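Long-range contacts in beta-D-glucoside glucohydrolase (Trichoderma reesei, PDB 4I8D), which probably hydrolyses terminal, non-reducing beta-D-glucosyl residues, releasing beta-D-glucose as one step in the breakdown of cellulose: residues G148-G153 with W297-Q302; A156-Y161 with A199-S204; E215-L220 with A248-D253. All blocks are in the same frame, centred on the assembly; numbering follows the deposited sequence.

Contact 1 of 3, residues G148-G153 with W297-Q302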
ATOM      1  N   GLY A 148       9.250   4.399 -10.326  1.00 49.79           N
ATOM      2  CA  GLY A 148       8.470   3.967 -11.479  1.00 51.43           C
ATOM      3  C   GLY A 148       7.556   5.056 -12.003  1.00 53.42           C
ATOM      4  O   GLY A 148       7.591   5.384 -13.192  1.00 54.90           O
ATOM      5  N   ILE A 149       6.755   5.626 -11.108  1.00 52.69           N
ATOM      6  CA  ILE A 149       5.835   6.712 -11.457  1.00 52.60           C
ATOM      7  C   ILE A 149       6.569   7.937 -12.030  1.00 52.28           C
ATOM      8  O   ILE A 149       6.258   8.402 -13.125  1.00 52.25           O
ATOM      9  CB  ILE A 149       4.949   7.114 -10.240  1.00 52.64           C
ATOM     10  CG1 ILE A 149       4.054   5.949  -9.803  1.00 50.93           C
ATOM     11  CG2 ILE A 149       4.085   8.326 -10.559  1.00 52.17           C
ATOM     12  CD1 ILE A 149       3.182   6.236  -8.601  1.00 49.33           C
ATOM     13  N   GLN A 150       7.558   8.438 -11.300  1.00 52.73           N
ATOM     14  CA  GLN A 150       8.173   9.724 -11.627  1.00 54.09           C
ATOM     15  C   GLN A 150       9.137   9.688 -12.807  1.00 55.48           C
ATOM     16  O   GLN A 150       9.308  10.693 -13.498  1.00 57.63           O
ATOM     17  CB  GLN A 150       8.810  10.353 -10.387  1.00 53.77           C
ATOM     18  CG  GLN A 150       7.794  10.551  -9.270  1.00 53.27           C
ATOM     19  CD  GLN A 150       8.213  11.555  -8.223  1.00 53.44           C
ATOM     20  OE1 GLN A 150       7.367  12.106  -7.518  1.00 53.92           O
ATOM     21  NE2 GLN A 150       9.514  11.796  -8.104  1.00 53.64           N
ATOM     22  N   SER A 151       9.757   8.538 -13.049  1.00 55.32           N
ATOM     23  CA  SER A 151      10.628   8.370 -14.206  1.00 53.84           C
ATOM     24  C   SER A 151       9.858   8.564 -15.517  1.00 54.54           C
ATOM     25  O   SER A 151      10.448   8.815 -16.563  1.00 57.22           O
ATOM     26  CB  SER A 151      11.284   6.990 -14.186  1.00 52.91           C
ATOM     27  OG  SER A 151      10.367   5.989 -14.592  1.00 52.85           O
ATOM     28  N   VAL A 152       8.538   8.447 -15.450  1.00 53.84           N
ATOM     29  CA  VAL A 152       7.680   8.614 -16.621  1.00 53.03           C
ATOM     30  C   VAL A 152       7.363  10.104 -16.852  1.00 53.63           C
ATOM     31  O   VAL A 152       6.797  10.480 -17.882  1.00 54.96           O
ATOM     32  CB  VAL A 152       6.407   7.731 -16.486  1.00 51.97           C
ATOM     33  CG1 VAL A 152       5.352   8.078 -17.522  1.00 51.54           C
ATOM     34  CG2 VAL A 152       6.782   6.263 -16.608  1.00 51.27           C
ATOM     35  N   GLY A 153       7.754  10.949 -15.901  1.00 52.92           N
ATOM     36  CA  GLY A 153       7.502  12.386 -15.986  1.00 52.50           C
ATOM     37  C   GLY A 153       6.240  12.868 -15.283  1.00 53.13           C
ATOM     38  O   GLY A 153       5.736  13.951 -15.585  1.00 53.17           O
ATOM     39  N   TRP A 297       7.350  20.306 -10.658  1.00 65.39           N
ATOM     40  CA  TRP A 297       7.056  20.495 -12.078  1.00 66.20           C
ATOM     41  C   TRP A 297       8.323  20.451 -12.943  1.00 67.06           C
ATOM     42  O   TRP A 297       8.277  20.014 -14.098  1.00 65.91           O
ATOM     43  CB  TRP A 297       6.331  21.833 -12.243  1.00 68.02           C
ATOM     44  CG  TRP A 297       5.826  22.153 -13.613  1.00 70.92           C
ATOM     45  CD1 TRP A 297       4.879  21.474 -14.321  1.00 70.96           C
ATOM     46  CD2 TRP A 297       6.211  23.271 -14.427  1.00 72.96           C
ATOM     47  NE1 TRP A 297       4.664  22.084 -15.538  1.00 72.72           N
ATOM     48  CE2 TRP A 297       5.464  23.192 -15.627  1.00 73.02           C
ATOM     49  CE3 TRP A 297       7.116  24.330 -14.260  1.00 73.23           C
ATOM     50  CZ2 TRP A 297       5.592  24.131 -16.654  1.00 74.62           C
ATOM     51  CZ3 TRP A 297       7.247  25.263 -15.284  1.00 75.78           C
ATOM     52  CH2 TRP A 297       6.489  25.155 -16.469  1.00 76.65           C
ATOM     53  N   TYR A 298       9.446  20.889 -12.370  1.00 67.81           N
ATOM     54  CA  TYR A 298      10.742  20.833 -13.051  1.00 68.28           C
ATOM     55  C   TYR A 298      11.453  19.497 -12.878  1.00 65.62           C
ATOM     56  O   TYR A 298      12.111  19.022 -13.806  1.00 64.20           O
ATOM     57  CB  TYR A 298      11.652  21.987 -12.614  1.00 70.80           C
ATOM     58  CG  TYR A 298      11.314  23.299 -13.282  1.00 72.15           C
ATOM     59  CD1 TYR A 298      11.492  23.473 -14.656  1.00 73.10           C
ATOM     60  CD2 TYR A 298      10.811  24.366 -12.543  1.00 73.23           C
ATOM     61  CE1 TYR A 298      11.181  24.673 -15.271  1.00 74.34           C
ATOM     62  CE2 TYR A 298      10.495  25.570 -13.149  1.00 74.23           C
ATOM     63  CZ  TYR A 298      10.682  25.719 -14.509  1.00 75.08           C
ATOM     64  OH  TYR A 298      10.369  26.917 -15.105  1.00 77.45           O
ATOM     65  N   LEU A 299      11.322  18.905 -11.691  1.00 63.47           N
ATOM     66  CA  LEU A 299      11.871  17.574 -11.409  1.00 61.65           C
ATOM     67  C   LEU A 299      11.328  16.516 -12.372  1.00 60.31           C
ATOM     68  O   LEU A 299      12.069  15.655 -12.848  1.00 58.50           O
ATOM     69  CB  LEU A 299      11.582  17.162  -9.958  1.00 61.03           C
ATOM     70  CG  LEU A 299      12.098  15.803  -9.463  1.00 59.97           C
ATOM     71  CD1 LEU A 299      13.614  15.680  -9.582  1.00 60.07           C
ATOM     72  CD2 LEU A 299      11.660  15.567  -8.032  1.00 58.96           C
ATOM     73  N   THR A 300      10.033  16.601 -12.659  1.00 60.62           N
ATOM     74  CA  THR A 300       9.370  15.640 -13.535  1.00 60.85           C
ATOM     75  C   THR A 300       9.360  16.080 -15.006  1.00 62.51           C
ATOM     76  O   THR A 300       8.759  15.418 -15.855  1.00 63.33           O
ATOM     77  CB  THR A 300       7.946  15.314 -13.034  1.00 59.58           C
ATOM     78  OG1 THR A 300       7.202  16.524 -12.846  1.00 59.17           O
ATOM     79  CG2 THR A 300       8.026  14.587 -11.709  1.00 58.75           C
ATOM     80  N   GLY A 301      10.037  17.191 -15.298  1.00 64.17           N
ATOM     81  CA  GLY A 301      10.233  17.665 -16.674  1.00 65.55           C
ATOM     82  C   GLY A 301       8.939  17.979 -17.398  1.00 66.10           C
ATOM     83  O   GLY A 301       8.843  17.853 -18.624  1.00 64.63           O
ATOM     84  N   GLN A 302       7.941  18.393 -16.626  1.00 67.77           N
ATOM     85  CA  GLN A 302       6.615  18.670 -17.158  1.00 68.95           C
ATOM     86  C   GLN A 302       6.552  20.028 -17.853  1.00 69.36           C
ATOM     87  O   GLN A 302       5.555  20.347 -18.502  1.00 69.68           O
ATOM     88  CB  GLN A 302       5.560  18.563 -16.048  1.00 67.50           C
ATOM     89  CG  GLN A 302       5.455  17.176 -15.433  1.00 65.54           C
ATOM     90  CD  GLN A 302       4.365  17.047 -14.374  1.00 63.45           C
ATOM     91  OE1 GLN A 302       4.049  17.999 -13.656  1.00 61.47           O
ATOM     92  NE2 GLN A 302       3.798  15.852 -14.267  1.00 61.07           N
TER

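Contact 2 of 3, residues A156-Y161 with A199-S204. With BGC (beta-D-glucopyranose), chain G.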
ATOM      1  N   ALA A 156       4.356  12.347  -8.128  1.00 54.93           N
ATOM      2  CA  ALA A 156       3.762  11.425  -7.163  1.00 55.09           C
ATOM      3  C   ALA A 156       3.404  12.147  -5.857  1.00 56.05           C
ATOM      4  O   ALA A 156       3.972  13.201  -5.549  1.00 56.25           O
ATOM      5  CB  ALA A 156       4.700  10.256  -6.897  1.00 54.56           C
ATOM      6  N   THR A 157       2.454  11.585  -5.103  1.00 55.28           N
ATOM      7  CA  THR A 157       2.081  12.127  -3.796  1.00 54.28           C
ATOM      8  C   THR A 157       2.123  11.061  -2.714  1.00 54.51           C
ATOM      9  O   THR A 157       1.272  10.161  -2.691  1.00 53.39           O
ATOM     10  CB  THR A 157       0.664  12.724  -3.793  1.00 54.72           C
ATOM     11  OG1 THR A 157       0.414  13.413  -5.021  1.00 56.04           O
ATOM     12  CG2 THR A 157       0.508  13.688  -2.636  1.00 55.53           C
ATOM     13  N   ALA A 158       3.110  11.168  -1.819  1.00 54.10           N
ATOM     14  CA  ALA A 158       3.145  10.356  -0.599  1.00 53.31           C
ATOM     15  C   ALA A 158       1.968  10.757   0.303  1.00 52.37           C
ATOM     16  O   ALA A 158       1.702  11.948   0.487  1.00 52.64           O
ATOM     17  CB  ALA A 158       4.473  10.514   0.121  1.00 53.53           C
ATOM     18  N   LYS A 159       1.290   9.752   0.862  1.00 50.80           N
ATOM     19  CA  LYS A 159      -0.077   9.877   1.386  1.00 48.93           C
ATOM     20  C   LYS A 159      -0.334   8.744   2.398  1.00 47.86           C
ATOM     21  O   LYS A 159       0.094   7.619   2.141  1.00 48.50           O
ATOM     22  CB  LYS A 159      -1.014   9.700   0.190  1.00 49.43           C
ATOM     23  CG  LYS A 159      -2.451  10.127   0.358  1.00 48.68           C
ATOM     24  CD  LYS A 159      -3.174  10.057  -0.984  1.00 50.29           C
ATOM     25  CE  LYS A 159      -3.803   8.695  -1.255  1.00 49.57           C
ATOM     26  NZ  LYS A 159      -4.999   8.822  -2.139  1.00 48.35           N
ATOM     27  N   HIS A 160      -0.993   8.979   3.539  1.00 46.44           N
ATOM     28  CA  HIS A 160      -1.404  10.273   4.071  1.00 45.13           C
ATOM     29  C   HIS A 160      -0.518  10.547   5.278  1.00 44.92           C
ATOM     30  O   HIS A 160      -0.287   9.670   6.106  1.00 43.67           O
ATOM     31  CB  HIS A 160      -2.862  10.242   4.542  1.00 43.55           C
ATOM     32  CG  HIS A 160      -3.821   9.694   3.534  1.00 43.41           C
ATOM     33  ND1 HIS A 160      -4.683  10.495   2.817  1.00 44.62           N
ATOM     34  CD2 HIS A 160      -4.060   8.425   3.126  1.00 42.70           C
ATOM     35  CE1 HIS A 160      -5.399   9.746   1.998  1.00 44.20           C
ATOM     36  NE2 HIS A 160      -5.044   8.485   2.167  1.00 43.24           N
ATOM     37  N   TYR A 161      -0.018  11.769   5.364  1.00 45.38           N
ATOM     38  CA  TYR A 161       0.885  12.157   6.427  1.00 45.41           C
ATOM     39  C   TYR A 161       0.076  12.964   7.436  1.00 46.28           C
ATOM     40  O   TYR A 161      -0.427  14.034   7.106  1.00 46.95           O
ATOM     41  CB  TYR A 161       2.040  12.976   5.840  1.00 44.65           C
ATOM     42  CG  TYR A 161       3.191  13.272   6.781  1.00 44.75           C
ATOM     43  CD1 TYR A 161       4.282  12.403   6.884  1.00 43.94           C
ATOM     44  CD2 TYR A 161       3.211  14.443   7.538  1.00 45.20           C
ATOM     45  CE1 TYR A 161       5.344  12.683   7.730  1.00 43.50           C
ATOM     46  CE2 TYR A 161       4.271  14.728   8.389  1.00 44.82           C
ATOM     47  CZ  TYR A 161       5.328  13.846   8.486  1.00 44.31           C
ATOM     48  OH  TYR A 161       6.366  14.136   9.350  1.00 45.55           O
ATOM     49  N   ALA A 199       7.664  13.887  -5.457  1.00 46.94           N
ATOM     50  CA  ALA A 199       7.228  15.248  -5.794  1.00 47.61           C
ATOM     51  C   ALA A 199       6.468  15.971  -4.682  1.00 49.36           C
ATOM     52  O   ALA A 199       6.664  17.170  -4.466  1.00 49.63           O
ATOM     53  CB  ALA A 199       6.385  15.233  -7.064  1.00 46.88           C
ATOM     54  N   SER A 200       5.603  15.233  -3.983  1.00 50.19           N
ATOM     55  CA  SER A 200       4.580  15.833  -3.143  1.00 51.03           C
ATOM     56  C   SER A 200       4.260  14.948  -1.946  1.00 51.11           C
ATOM     57  O   SER A 200       4.510  13.740  -1.973  1.00 51.86           O
ATOM     58  CB  SER A 200       3.312  16.046  -3.980  1.00 52.10           C
ATOM     59  OG  SER A 200       2.316  16.762  -3.270  1.00 54.11           O
ATOM     60  N   VAL A 201       3.707  15.561  -0.901  1.00 50.42           N
ATOM     61  CA  VAL A 201       3.201  14.838   0.268  1.00 49.62           C
ATOM     62  C   VAL A 201       1.841  15.408   0.677  1.00 49.92           C
ATOM     63  O   VAL A 201       1.671  16.630   0.773  1.00 49.82           O
ATOM     64  CB  VAL A 201       4.187  14.885   1.461  1.00 49.81           C
ATOM     65  CG1 VAL A 201       3.532  14.363   2.736  1.00 49.09           C
ATOM     66  CG2 VAL A 201       5.451  14.085   1.158  1.00 49.43           C
ATOM     67  N   MET A 202       0.874  14.518   0.900  1.00 49.66           N
ATOM     68  CA  MET A 202      -0.457  14.917   1.347  1.00 50.25           C
ATOM     69  C   MET A 202      -0.547  14.840   2.855  1.00 50.32           C
ATOM     70  O   MET A 202      -0.246  13.799   3.439  1.00 49.98           O
ATOM     71  CB  MET A 202      -1.513  14.002   0.747  1.00 50.62           C
ATOM     72  CG  MET A 202      -2.911  14.580   0.760  1.00 51.67           C
ATOM     73  SD  MET A 202      -4.082  13.269   0.398  1.00 53.70           S
ATOM     74  CE  MET A 202      -5.185  14.045  -0.772  1.00 53.45           C
ATOM     75  N   CYS A 203      -0.951  15.937   3.489  1.00 51.72           N
ATOM     76  CA  CYS A 203      -1.200  15.907   4.930  1.00 52.37           C
ATOM     77  C   CYS A 203      -2.617  15.424   5.197  1.00 51.75           C
ATOM     78  O   CYS A 203      -3.543  15.727   4.435  1.00 52.63           O
ATOM     79  CB  CYS A 203      -0.921  17.253   5.608  1.00 53.35           C
ATOM     80  SG  CYS A 203      -1.740  18.684   4.872  1.00 56.21           S
ATOM     81  N   SER A 204      -2.771  14.685   6.290  1.00 51.30           N
ATOM     82  CA  SER A 204      -3.977  13.899   6.573  1.00 50.44           C
ATOM     83  C   SER A 204      -5.109  14.660   7.265  1.00 50.85           C
ATOM     84  O   SER A 204      -4.903  15.738   7.829  1.00 50.99           O
ATOM     85  CB  SER A 204      -3.596  12.689   7.418  1.00 48.12           C
ATOM     86  OG  SER A 204      -2.991  13.128   8.619  1.00 48.09           O
TER
HETATM   87  C2  BGC G 810      -9.334  11.212   0.172  1.00 81.80           C
HETATM   88  C3  BGC G 810      -7.990  11.298  -0.584  1.00 79.23           C
HETATM   89  C4  BGC G 810      -8.198  11.675  -2.057  1.00 79.10           C
HETATM   90  C5  BGC G 810      -9.074  12.926  -2.165  1.00 78.28           C
HETATM   91  C6  BGC G 810      -9.305  13.374  -3.602  1.00 76.87           C
HETATM   92  C1  BGC G 810     -10.254  12.412  -0.148  1.00 81.91           C
HETATM   93  O1  BGC G 810     -11.580  12.219   0.370  1.00 81.93           O
HETATM   94  O2  BGC G 810      -9.119  11.103   1.595  1.00 79.33           O
HETATM   95  O3  BGC G 810      -7.270  10.057  -0.506  1.00 75.55           O
HETATM   96  O4  BGC G 810      -6.937  11.859  -2.714  1.00 78.98           O
HETATM   97  O5  BGC G 810     -10.342  12.645  -1.562  1.00 80.06           O
HETATM   98  O6  BGC G 810     -10.314  12.558  -4.207  1.00 74.98           O

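Contact 3 of 3, residues E215-L220 with A248-D253. With NAG (2-acetamido-2-deoxy-beta-D-glucopyranose), chain C; NAG (2-acetamido-2-deoxy-beta-D-glucopyranose), chain B.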
ATOM      1  N   GLU A 215      -1.832  21.668   9.752  1.00 61.07           N
ATOM      2  CA  GLU A 215      -1.601  22.893  10.511  1.00 62.40           C
ATOM      3  C   GLU A 215      -0.538  22.670  11.574  1.00 62.00           C
ATOM      4  O   GLU A 215      -0.310  23.528  12.427  1.00 64.18           O
ATOM      5  CB  GLU A 215      -2.903  23.364  11.163  1.00 63.65           C
ATOM      6  CG  GLU A 215      -3.599  24.476  10.400  1.00 66.13           C
ATOM      7  CD  GLU A 215      -5.099  24.273  10.292  1.00 67.69           C
ATOM      8  OE1 GLU A 215      -5.757  24.036  11.338  1.00 66.82           O
ATOM      9  OE2 GLU A 215      -5.612  24.356   9.151  1.00 66.51           O
ATOM     10  N   ASP A 216       0.112  21.516  11.520  1.00 60.80           N
ATOM     11  CA  ASP A 216       1.025  21.137  12.581  1.00 61.77           C
ATOM     12  C   ASP A 216       2.469  21.453  12.228  1.00 62.01           C
ATOM     13  O   ASP A 216       3.060  20.809  11.361  1.00 62.57           O
ATOM     14  CB  ASP A 216       0.863  19.659  12.942  1.00 60.68           C
ATOM     15  CG  ASP A 216       1.726  19.257  14.118  1.00 61.36           C
ATOM     16  OD1 ASP A 216       1.563  19.846  15.206  1.00 62.60           O
ATOM     17  OD2 ASP A 216       2.574  18.359  13.956  1.00 61.32           O
ATOM     18  N   GLN A 217       3.021  22.444  12.920  1.00 63.49           N
ATOM     19  CA  GLN A 217       4.409  22.872  12.751  1.00 66.45           C
ATOM     20  C   GLN A 217       5.397  21.713  12.891  1.00 64.07           C
ATOM     21  O   GLN A 217       6.314  21.576  12.088  1.00 65.48           O
ATOM     22  CB  GLN A 217       4.743  23.972  13.774  1.00 69.45           C
ATOM     23  CG  GLN A 217       6.170  24.505  13.723  1.00 72.81           C
ATOM     24  CD  GLN A 217       6.347  25.622  12.713  1.00 76.85           C
ATOM     25  OE1 GLN A 217       5.375  26.251  12.293  1.00 79.53           O
ATOM     26  NE2 GLN A 217       7.592  25.880  12.320  1.00 78.60           N
ATOM     27  N   TYR A 218       5.197  20.880  13.907  1.00 61.70           N
ATOM     28  CA  TYR A 218       6.187  19.870  14.274  1.00 60.46           C
ATOM     29  C   TYR A 218       6.350  18.733  13.255  1.00 59.98           C
ATOM     30  O   TYR A 218       7.475  18.337  12.942  1.00 59.72           O
ATOM     31  CB  TYR A 218       5.913  19.322  15.681  1.00 57.97           C
ATOM     32  CG  TYR A 218       6.898  18.258  16.118  1.00 56.81           C
ATOM     33  CD1 TYR A 218       8.225  18.585  16.422  1.00 56.83           C
ATOM     34  CD2 TYR A 218       6.506  16.922  16.226  1.00 55.80           C
ATOM     35  CE1 TYR A 218       9.131  17.610  16.819  1.00 56.13           C
ATOM     36  CE2 TYR A 218       7.404  15.938  16.622  1.00 55.53           C
ATOM     37  CZ  TYR A 218       8.714  16.285  16.920  1.00 55.84           C
ATOM     38  OH  TYR A 218       9.599  15.305  17.311  1.00 54.15           O
ATOM     39  N   THR A 219       5.235  18.211  12.748  1.00 59.97           N
ATOM     40  CA  THR A 219       5.281  17.118  11.769  1.00 59.79           C
ATOM     41  C   THR A 219       5.690  17.593  10.378  1.00 59.83           C
ATOM     42  O   THR A 219       6.530  16.962   9.730  1.00 59.47           O
ATOM     43  CB  THR A 219       3.946  16.352  11.662  1.00 57.78           C
ATOM     44  OG1 THR A 219       2.860  17.282  11.552  1.00 57.19           O
ATOM     45  CG2 THR A 219       3.751  15.458  12.874  1.00 57.40           C
ATOM     46  N   LEU A 220       5.094  18.696   9.930  1.00 61.35           N
ATOM     47  CA  LEU A 220       5.393  19.256   8.611  1.00 63.31           C
ATOM     48  C   LEU A 220       6.799  19.857   8.553  1.00 65.49           C
ATOM     49  O   LEU A 220       7.636  19.389   7.779  1.00 66.16           O
ATOM     50  CB  LEU A 220       4.344  20.292   8.187  1.00 62.37           C
ATOM     51  CG  LEU A 220       2.876  19.863   8.106  1.00 62.75           C
ATOM     52  CD1 LEU A 220       2.033  21.003   7.550  1.00 63.20           C
ATOM     53  CD2 LEU A 220       2.684  18.595   7.280  1.00 61.41           C
ATOM     54  N   ALA A 248      -0.438  28.168   6.652  1.00 67.47           N
ATOM     55  CA  ALA A 248       0.630  28.725   5.814  1.00 67.01           C
ATOM     56  C   ALA A 248       1.968  28.787   6.545  1.00 66.98           C
ATOM     57  O   ALA A 248       2.989  28.391   5.996  1.00 66.77           O
ATOM     58  CB  ALA A 248       0.241  30.102   5.292  1.00 67.58           C
ATOM     59  N   ASN A 249       1.945  29.266   7.789  1.00 69.56           N
ATOM     60  CA  ASN A 249       3.153  29.387   8.617  1.00 70.86           C
ATOM     61  C   ASN A 249       3.730  28.041   9.058  1.00 70.27           C
ATOM     62  O   ASN A 249       4.940  27.922   9.278  1.00 70.65           O
ATOM     63  CB  ASN A 249       2.880  30.254   9.853  1.00 73.04           C
ATOM     64  CG  ASN A 249       2.363  31.646   9.503  1.00 75.42           C
ATOM     65  OD1 ASN A 249       2.733  32.234   8.477  1.00 74.12           O
ATOM     66  ND2 ASN A 249       1.503  32.185  10.370  1.00 75.30           N
ATOM     67  N   SER A 250       2.858  27.040   9.184  1.00 67.50           N
ATOM     68  CA  SER A 250       3.249  25.711   9.636  1.00 66.88           C
ATOM     69  C   SER A 250       4.137  24.969   8.640  1.00 66.52           C
ATOM     70  O   SER A 250       5.140  24.380   9.030  1.00 68.00           O
ATOM     71  CB  SER A 250       2.013  24.870   9.952  1.00 67.31           C
ATOM     72  OG  SER A 250       1.217  25.490  10.944  1.00 68.84           O
ATOM     73  N   GLY A 251       3.769  24.993   7.362  1.00 64.93           N
ATOM     74  CA  GLY A 251       4.532  24.285   6.332  1.00 62.74           C
ATOM     75  C   GLY A 251       3.701  23.862   5.132  1.00 61.97           C
ATOM     76  O   GLY A 251       4.241  23.356   4.140  1.00 60.42           O
ATOM     77  N   LEU A 252       2.387  24.073   5.222  1.00 60.70           N
ATOM     78  CA  LEU A 252       1.475  23.779   4.116  1.00 61.11           C
ATOM     79  C   LEU A 252       1.779  24.584   2.837  1.00 62.13           C
ATOM     80  O   LEU A 252       2.025  25.797   2.886  1.00 62.05           O
ATOM     81  CB  LEU A 252       0.023  23.998   4.537  1.00 59.71           C
ATOM     82  CG  LEU A 252      -1.006  23.602   3.480  1.00 59.99           C
ATOM     83  CD1 LEU A 252      -1.089  22.088   3.332  1.00 59.18           C
ATOM     84  CD2 LEU A 252      -2.354  24.203   3.825  1.00 60.38           C
ATOM     85  N   ASP A 253       1.739  23.897   1.699  1.00 61.78           N
ATOM     86  CA  ASP A 253       2.087  24.508   0.419  1.00 62.58           C
ATOM     87  C   ASP A 253       0.901  24.630  -0.536  1.00 62.98           C
ATOM     88  O   ASP A 253       0.902  25.487  -1.419  1.00 63.80           O
ATOM     89  CB  ASP A 253       3.228  23.730  -0.247  1.00 62.01           C
ATOM     90  CG  ASP A 253       4.503  23.726   0.587  1.00 61.57           C
ATOM     91  OD1 ASP A 253       4.883  24.798   1.094  1.00 62.23           O
ATOM     92  OD2 ASP A 253       5.129  22.654   0.734  1.00 60.26           O
TER
HETATM   93  C1  NAG C   2       8.262  14.071  22.394  1.00 69.18           C
HETATM   94  C2  NAG C   2       9.242  13.313  23.280  1.00 69.64           C
HETATM   95  C3  NAG C   2      10.340  14.232  23.802  1.00 70.28           C
HETATM   96  C4  NAG C   2      11.005  15.005  22.660  1.00 71.54           C
HETATM   97  C5  NAG C   2       9.958  15.581  21.699  1.00 71.27           C
HETATM   98  C6  NAG C   2      10.633  16.123  20.447  1.00 72.52           C
HETATM   99  C7  NAG C   2       8.267  11.355  24.326  1.00 70.41           C
HETATM  100  C8  NAG C   2       7.550  10.788  25.521  1.00 68.19           C
HETATM  101  N2  NAG C   2       8.547  12.658  24.369  1.00 69.35           N
HETATM  102  O3  NAG C   2      11.301  13.447  24.468  1.00 70.23           O
HETATM  103  O4  NAG C   2      11.732  16.093  23.189  1.00 75.21           O
HETATM  104  O5  NAG C   2       8.970  14.636  21.307  1.00 69.38           O
HETATM  105  O6  NAG C   2       9.802  17.103  19.879  1.00 73.82           O
HETATM  106  O7  NAG C   2       8.565  10.633  23.369  1.00 70.63           O
HETATM  107  C1  NAG B   1       3.256  14.127  20.969  1.00 58.72           C
HETATM  108  C2  NAG B   1       4.291  14.076  19.832  1.00 60.43           C
HETATM  109  C3  NAG B   1       5.591  13.403  20.261  1.00 60.80           C
HETATM  110  C4  NAG B   1       6.050  13.877  21.638  1.00 63.27           C
HETATM  111  C5  NAG B   1       4.888  13.672  22.617  1.00 62.66           C
HETATM  112  C6  NAG B   1       5.200  13.925  24.095  1.00 64.61           C
HETATM  113  C7  NAG B   1       3.318  13.870  17.540  1.00 59.27           C
HETATM  114  C8  NAG B   1       3.326  15.364  17.350  1.00 59.66           C
HETATM  115  N2  NAG B   1       3.766  13.345  18.687  1.00 60.10           N
HETATM  116  O3  NAG B   1       6.571  13.690  19.301  1.00 61.02           O
HETATM  117  O4  NAG B   1       7.208  13.165  22.010  1.00 66.13           O
HETATM  118  O5  NAG B   1       3.844  14.524  22.199  1.00 59.88           O
HETATM  119  O6  NAG B   1       5.813  15.183  24.271  1.00 67.85           O
HETATM  120  O7  NAG B   1       2.890  13.152  16.638  1.00 58.86           O

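Contact 1 of 3, residues G148-G153 with W297-Q302
Gln302 turns CG beside its backbone N (chi1 -62°) and runs extended beyond it, which carries its carboxamide alongside the main chain of Gly153. Thr300, with chi1 at 53°, tucks OG1 between its backbone N and carbonyl carbon, where the hydroxyl is bonded back to Ala296 O in the preceding helical turn, and presents CB to the Gly153 carbonyl. One hydrogen bond joins the segments: Gln302 NE2 donates to Gly153 O over 3.0 Å, bent to 145° at the hydrogen but lying in the carbonyl plane on a lone pair. The chain of Gln302 follows the same oxygen, with CG 3.2 Å from Gly153 O. The backbones are closest where Gly153 CA lies 3.3 Å from Thr300 O, an approach helped by the absence of a side chain on Gly153, whose positive phi also suits glycine. Gln150 adds a loose contact, its NE2 4.3 Å from Leu299 CD2, while that nitrogen donates to Asn197 O. The contact joins the C-terminal ends of helices 135-150 and 283-299 in the TIM-barrel-like domain; the second ends in a Schellman motif at Gly301. Because Gln302 NE2 also donates to His108 O and OE1 accepts from Gln155 NE2, the buried amide has both ends engaged and its flip is fixed.

Contact 2 of 3, residues A156-Y161 with A199-S204
Ala158 and Tyr161 hold strand 200-203 and Ser204 just past it through main-chain hydrogen bonds. Ala158 N donates to Ser200 O at 2.9 Å, and Ala158 O takes Met202 N at 2.7 Å, nearly straight. Beyond this the register slips by one residue, so that Tyr161 N reaches Met202 O at 2.8 Å and Tyr161 O accepts from Ser204 N. This beta bulge coincides with a cis peptide bond between Lys159 and His160. Strands 157-161 and 200-203 are parallel neighbours in the TIM-barrel-like domain, linked by a beta-alpha-beta crossover through helices 179-186 and 188-195. Apolar contacts gather on the face of Ala158, Val201 and Tyr161: one branch of Val201, CG2, meets Ala158 CB at 3.8 Å and the other, CG1, meets Tyr161 CB, with helices 188-195 and 217-227 packed over them. Sulfur and aromatic contacts build the sugar end. Met202 runs beside Lys159, its SD 3.5 Å from Lys159 CG, and approaches the His160 ring obliquely; that same CG sits over the centre of the ring's face. Contacts with the glucose are both polar and van der Waals. Bent at chi3 (89°), Lys159 brings NZ to O3 of the glucose in a 3.1 Å hydrogen bond, and NZ also bonds Leu111 O. Close packing adds the His160 ring edge, through CE1, at the same hydroxyl, and Met202 CE, 3.4 Å from the sugar's O4.

Contact 3 of 3, residues E215-L220 with A248-D253
Asp216, whose main chain packs against Ser250 CB, offers one carboxylate oxygen to two donors of Thr219. Asp216 OD2 accepts from Thr219 N at 2.9 Å, met from above the carboxylate plane, and from Thr219 OG1 at 2.6 Å on its anti lone pair. This N-cap starts helix 217-227 beside the end of helix 245-250, within the TIM-barrel-like domain. Ser250 fills the seam: its OG stands 2.9 Å from Glu215 O, although the hydroxyl is hydrogen-bonded to Gln246 O in its own helix. Gln217, bent at chi2 (86°), folds its amide over the helix end and sets OE1 3.4 Å from Ser250 CA. Deeper in, Leu220 CD1 lies against the main chain of Gly251 and Leu252, 3.9 Å from Leu252 N. Gly251 combines positive phi with closeness to Leu220 CB, so a side chain there would collide. On the far side of the helix Tyr218 borders the N-linked glycan obliquely: its OH is 3.1 Å from O6 of the chain C sugar and bonded to Asp179, while CD2 touches the acetyl methyl of the chain B sugar at 3.7 Å. An alanine here is likely to leave the Asp179 carboxylate without its phenol partner and open a gap beside both sugars. Asp216 OD2 and Ser250 OG find their hydrogen-bond partners within their own segment or helix, so the seam depends on packing.

How the contacts relate
All three contacts belong to the TIM-barrel-like domain. Contact 1 encloses the other two along the chain, and contact 2 closes before contact 3 opens. The centres of contact 1 and contact 2 are about 16 Å apart. The centres of contact 2 and contact 3 are about 13 Å apart, and those of contact 1 and contact 3 about 25 Å. Helix 135-150 of contact 1 is followed in the chain by strand 157-161, and Gln150 OE1 probably bonds both Ala156 N and Ala199 N. On the other flank, Tyr161 OH probably bonds Thr219 O, while Cys203 packs on Leu220 and Leu252. The glucose-binding strand pair of contact 2 is thus joined to helix ends at contact 1 and to the periphery beside the Asn209 glycan at contact 3.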